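Local coordinates for chromosome-partitioning protein ParB (PDB 6S6H) that binds the centromeric parS site near the replication origin through its helix-turn-helix domain and takes part in chromosome partition, at residues Ser50-Ala53 with Asn54-Leu58. Sequence-based numbering, arbitrary orientation.
With nucleotides of chain D; nucleotides of chain C.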
ATOM      1  N   SER B  50       4.277  -3.781 -14.450  1.00 41.15           N
ATOM      2  CA  SER B  50       4.497  -2.334 -14.175  1.00 40.89           C
ATOM      3  C   SER B  50       4.902  -2.117 -12.708  1.00 40.57           C
ATOM      4  O   SER B  50       5.756  -1.241 -12.459  1.00 40.10           O
ATOM      5  CB  SER B  50       3.293  -1.505 -14.546  1.00 40.76           C
ATOM      6  OG  SER B  50       2.135  -1.943 -13.859  1.00 40.52           O
ATOM      7  N   HIS B  51       4.323  -2.888 -11.779  1.00 40.80           N
ATOM      8  CA  HIS B  51       4.690  -2.893 -10.338  1.00 40.75           C
ATOM      9  C   HIS B  51       6.179  -3.225 -10.188  1.00 40.59           C
ATOM     10  O   HIS B  51       6.875  -2.509  -9.446  1.00 40.10           O
ATOM     11  CB  HIS B  51       3.810  -3.872  -9.545  1.00 41.31           C
ATOM     12  CG  HIS B  51       4.279  -4.091  -8.147  1.00 41.05           C
ATOM     13  ND1 HIS B  51       4.112  -3.143  -7.158  1.00 40.77           N
ATOM     14  CD2 HIS B  51       4.928  -5.129  -7.574  1.00 41.19           C
ATOM     15  CE1 HIS B  51       4.628  -3.593  -6.033  1.00 40.90           C
ATOM     16  NE2 HIS B  51       5.136  -4.808  -6.261  1.00 41.14           N
ATOM     17  N   VAL B  52       6.642  -4.267 -10.885  1.00 41.27           N
ATOM     18  CA  VAL B  52       8.059  -4.745 -10.849  1.00 41.62           C
ATOM     19  C   VAL B  52       8.958  -3.637 -11.414  1.00 41.65           C
ATOM     20  O   VAL B  52       9.988  -3.323 -10.772  1.00 41.62           O
ATOM     21  CB  VAL B  52       8.225  -6.072 -11.616  1.00 42.03           C
ATOM     22  CG1 VAL B  52       9.686  -6.471 -11.762  1.00 42.27           C
ATOM     23  CG2 VAL B  52       7.426  -7.196 -10.969  1.00 42.41           C
ATOM     24  N   ALA B  53       8.566  -3.063 -12.557  1.00 41.65           N
ATOM     25  CA  ALA B  53       9.286  -1.979 -13.265  1.00 41.61           C
ATOM     26  C   ALA B  53       9.384  -0.741 -12.365  1.00 41.07           C
ATOM     27  O   ALA B  53      10.504  -0.225 -12.184  1.00 41.49           O
ATOM     28  CB  ALA B  53       8.580  -1.656 -14.561  1.00 42.02           C
ATOM     29  N   ASN B  54       8.250  -0.276 -11.838  1.00 40.78           N
ATOM     30  CA  ASN B  54       8.166   0.965 -11.022  1.00 40.87           C
ATOM     31  C   ASN B  54       8.991   0.788  -9.741  1.00 41.05           C
ATOM     32  O   ASN B  54       9.655   1.758  -9.334  1.00 41.12           O
ATOM     33  CB  ASN B  54       6.715   1.361 -10.729  1.00 40.51           C
ATOM     34  CG  ASN B  54       6.043   2.060 -11.894  1.00 40.73           C
ATOM     35  OD1 ASN B  54       6.698   2.721 -12.698  1.00 40.32           O
ATOM     36  ND2 ASN B  54       4.730   1.934 -11.988  1.00 40.81           N
ATOM     37  N   THR B  55       8.961  -0.404  -9.139  1.00 41.00           N
ATOM     38  CA  THR B  55       9.736  -0.743  -7.917  1.00 41.29           C
ATOM     39  C   THR B  55      11.229  -0.520  -8.198  1.00 41.35           C
ATOM     40  O   THR B  55      11.865   0.208  -7.421  1.00 41.57           O
ATOM     41  CB  THR B  55       9.425  -2.168  -7.437  1.00 41.48           C
ATOM     42  OG1 THR B  55       8.035  -2.238  -7.119  1.00 41.22           O
ATOM     43  CG2 THR B  55      10.228  -2.576  -6.223  1.00 41.51           C
ATOM     44  N   MET B  56      11.755  -1.087  -9.286  1.00 41.68           N
ATOM     45  CA  MET B  56      13.210  -1.054  -9.612  1.00 42.33           C
ATOM     46  C   MET B  56      13.634   0.346 -10.084  1.00 42.15           C
ATOM     47  O   MET B  56      14.770   0.747  -9.757  1.00 42.22           O
ATOM     48  CB  MET B  56      13.564  -2.101 -10.671  1.00 42.96           C
ATOM     49  CG  MET B  56      13.518  -3.518 -10.126  1.00 43.12           C
ATOM     50  SD  MET B  56      13.912  -4.786 -11.347  1.00 43.96           S
ATOM     51  CE  MET B  56      12.727  -4.395 -12.635  1.00 43.88           C
ATOM     52  N   ARG B  57      12.755   1.070 -10.787  1.00 42.07           N
ATOM     53  CA  ARG B  57      12.990   2.466 -11.256  1.00 42.33           C
ATOM     54  C   ARG B  57      13.440   3.362 -10.091  1.00 41.82           C
ATOM     55  O   ARG B  57      14.209   4.312 -10.347  1.00 41.93           O
ATOM     56  CB  ARG B  57      11.730   3.048 -11.907  1.00 42.83           C
ATOM     57  CG  ARG B  57      11.544   2.655 -13.366  1.00 43.45           C
ATOM     58  CD  ARG B  57      10.309   3.285 -13.984  1.00 44.07           C
ATOM     59  NE  ARG B  57      10.374   4.743 -13.926  1.00 44.67           N
ATOM     60  CZ  ARG B  57       9.446   5.552 -13.414  1.00 44.42           C
ATOM     61  NH1 ARG B  57       8.316   5.070 -12.920  1.00 44.36           N
ATOM     62  NH2 ARG B  57       9.657   6.858 -13.412  1.00 44.71           N
ATOM     63  N   LEU B  58      12.986   3.069  -8.864  1.00 41.14           N
ATOM     64  CA  LEU B  58      13.280   3.859  -7.634  1.00 40.81           C
ATOM     65  C   LEU B  58      14.786   3.868  -7.338  1.00 40.99           C
ATOM     66  O   LEU B  58      15.233   4.810  -6.658  1.00 40.76           O
ATOM     67  CB  LEU B  58      12.515   3.266  -6.445  1.00 40.46           C
ATOM     68  CG  LEU B  58      10.991   3.351  -6.516  1.00 40.34           C
ATOM     69  CD1 LEU B  58      10.363   2.603  -5.351  1.00 40.30           C
ATOM     70  CD2 LEU B  58      10.520   4.797  -6.541  1.00 40.54           C
TER
ATOM     71  P    DT D   5      11.602   6.424 -16.907  1.00 45.51           P
ATOM     72  OP1  DT D   5      12.319   7.669 -17.287  1.00 46.57           O
ATOM     73  OP2  DT D   5      12.046   5.667 -15.703  1.00 45.04           O
ATOM     74  O5'  DT D   5      10.049   6.749 -16.749  1.00 44.45           O
ATOM     75  C5'  DT D   5       9.366   7.469 -17.785  1.00 45.20           C
ATOM     76  C4'  DT D   5       7.866   7.414 -17.605  1.00 44.76           C
ATOM     77  O4'  DT D   5       7.374   6.062 -17.663  1.00 43.45           O
ATOM     78  C3'  DT D   5       7.305   7.993 -16.303  1.00 44.51           C
ATOM     79  O3'  DT D   5       6.835   9.319 -16.579  1.00 46.01           O
ATOM     80  C2'  DT D   5       6.172   7.042 -15.932  1.00 43.12           C
ATOM     81  C1'  DT D   5       6.066   6.128 -17.141  1.00 43.30           C
ATOM     82  N1   DT D   5       5.601   4.751 -16.891  1.00 43.01           N
ATOM     83  C2   DT D   5       4.310   4.439 -17.251  1.00 43.31           C
ATOM     84  O2   DT D   5       3.540   5.253 -17.731  1.00 45.80           O
ATOM     85  N3   DT D   5       3.948   3.137 -17.012  1.00 42.50           N
ATOM     86  C4   DT D   5       4.733   2.138 -16.469  1.00 41.76           C
ATOM     87  O4   DT D   5       4.272   1.010 -16.319  1.00 41.20           O
ATOM     88  C5   DT D   5       6.080   2.533 -16.124  1.00 41.90           C
ATOM     89  C7   DT D   5       7.005   1.516 -15.531  1.00 41.82           C
ATOM     90  C6   DT D   5       6.443   3.802 -16.353  1.00 42.63           C
ATOM     91  P    DT D   6       6.252  10.250 -15.413  1.00 46.91           P
ATOM     92  OP1  DT D   6       6.622  11.657 -15.722  1.00 48.22           O
ATOM     93  OP2  DT D   6       6.630   9.655 -14.100  1.00 45.57           O
ATOM     94  O5'  DT D   6       4.677  10.102 -15.595  1.00 45.44           O
ATOM     95  C5'  DT D   6       4.060  10.376 -16.863  1.00 46.16           C
ATOM     96  C4'  DT D   6       2.587  10.047 -16.815  1.00 45.14           C
ATOM     97  O4'  DT D   6       2.421   8.620 -16.662  1.00 43.50           O
ATOM     98  C3'  DT D   6       1.810  10.699 -15.669  1.00 45.07           C
ATOM     99  O3'  DT D   6       0.621  11.293 -16.204  1.00 46.34           O
ATOM    100  C2'  DT D   6       1.540   9.550 -14.709  1.00 43.04           C
ATOM    101  C1'  DT D   6       1.484   8.347 -15.636  1.00 42.50           C
ATOM    102  N1   DT D   6       1.839   7.040 -15.038  1.00 40.89           N
ATOM    103  C2   DT D   6       1.029   5.957 -15.306  1.00 40.44           C
ATOM    104  O2   DT D   6       0.019   6.031 -15.987  1.00 40.88           O
ATOM    105  N3   DT D   6       1.443   4.777 -14.736  1.00 39.34           N
ATOM    106  C4   DT D   6       2.571   4.575 -13.961  1.00 38.93           C
ATOM    107  O4   DT D   6       2.818   3.456 -13.521  1.00 38.61           O
ATOM    108  C5   DT D   6       3.380   5.750 -13.731  1.00 39.16           C
ATOM    109  C7   DT D   6       4.617   5.627 -12.899  1.00 39.00           C
ATOM    110  C6   DT D   6       2.983   6.906 -14.278  1.00 40.25           C
TER
ATOM    111  P    DA C  14      -0.482  -5.394  -8.865  1.00 45.31           P
ATOM    112  OP1  DA C  14      -1.049  -6.763  -8.832  1.00 46.34           O
ATOM    113  OP2  DA C  14       0.964  -5.198  -9.154  1.00 45.78           O
ATOM    114  O5'  DA C  14      -1.366  -4.578  -9.906  1.00 46.22           O
ATOM    115  C5'  DA C  14      -2.792  -4.526  -9.735  1.00 46.57           C
ATOM    116  C4'  DA C  14      -3.432  -3.755 -10.864  1.00 47.38           C
ATOM    117  O4'  DA C  14      -3.048  -2.364 -10.788  1.00 46.64           O
ATOM    118  C3'  DA C  14      -3.044  -4.211 -12.267  1.00 49.02           C
ATOM    119  O3'  DA C  14      -4.199  -4.021 -13.082  1.00 50.64           O
ATOM    120  C2'  DA C  14      -1.924  -3.259 -12.639  1.00 48.38           C
ATOM    121  C1'  DA C  14      -2.392  -1.973 -11.986  1.00 47.21           C
ATOM    122  N9   DA C  14      -1.339  -1.027 -11.624  1.00 46.16           N
ATOM    123  C8   DA C  14      -0.094  -1.286 -11.104  1.00 45.75           C
ATOM    124  N7   DA C  14       0.609  -0.207 -10.859  1.00 44.98           N
ATOM    125  C5   DA C  14      -0.234   0.832 -11.229  1.00 44.84           C
ATOM    126  C6   DA C  14      -0.077   2.228 -11.212  1.00 44.90           C
ATOM    127  N6   DA C  14       1.029   2.844 -10.790  1.00 44.50           N
ATOM    128  N1   DA C  14      -1.109   2.981 -11.654  1.00 46.01           N
ATOM    129  C2   DA C  14      -2.221   2.361 -12.075  1.00 46.54           C
ATOM    130  N3   DA C  14      -2.483   1.058 -12.143  1.00 46.29           N
ATOM    131  C4   DA C  14      -1.438   0.340 -11.697  1.00 45.53           C
TER
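Asn-54 N bonds to Ser-50 O, and the same i to i+4 step pairs Thr-55 with His-51, Met-56 with Val-52 and Arg-57 with Ala-53. These backbone bonds run 50-53 straight into 54-57 as consecutive turns of helix 49-57, and Leu-58 follows just beyond it. This is the recognition helix of the ParB helix-turn-helix, and it meets bases of parS. Helix 38-45 packs behind it, where Val-52 touches Ile-41 and Ala-42.

Asn-54 and Arg-57 lie on the DNA side. Asn-54 ND2 donates to O4 of DT6 of chain D at 2.9 Å, with an N-H...O angle of 155°, so the side chain reads a base directly. Asn-54 OD1 accepts from Arg-57 NH1 at 2.9 Å. That OD1 lies almost in the guanidinium plane, and the bond should help fix the rotation of the amide. Arg-57 is bent at chi3 (59°), which swings NE to the backbone of DT5 of chain D. Arg-57 NE donates to OP2 of DT5 of chain D at 2.6 Å, while O5' of the same nucleotide sits over one guanidinium face. One arginine thus joins a phosphate to the base-reading asparagine. Ala-53 CB packs on the thymine methyl C7 of DT5 of chain D at 3.7 Å.

Away from these bases, Val-52 and Met-56 run side by side, with CG1 of Val-52 3.8 Å from CE of Met-56. Met-56 continues onto Tyr-27 and Met-31 of helix 20-34. His-51 O takes two bonds. Thr-55 OG1 stands beside its own backbone N (chi1 -61°) and donates back to His-51 O at 2.6 Å. It approaches from the opposite face of the carbonyl plane to Thr-55 N. Thr-55 OG1 also lies over one face of the His-51 imidazole, displaced toward the rim, 3.8 Å from His-51 CE1.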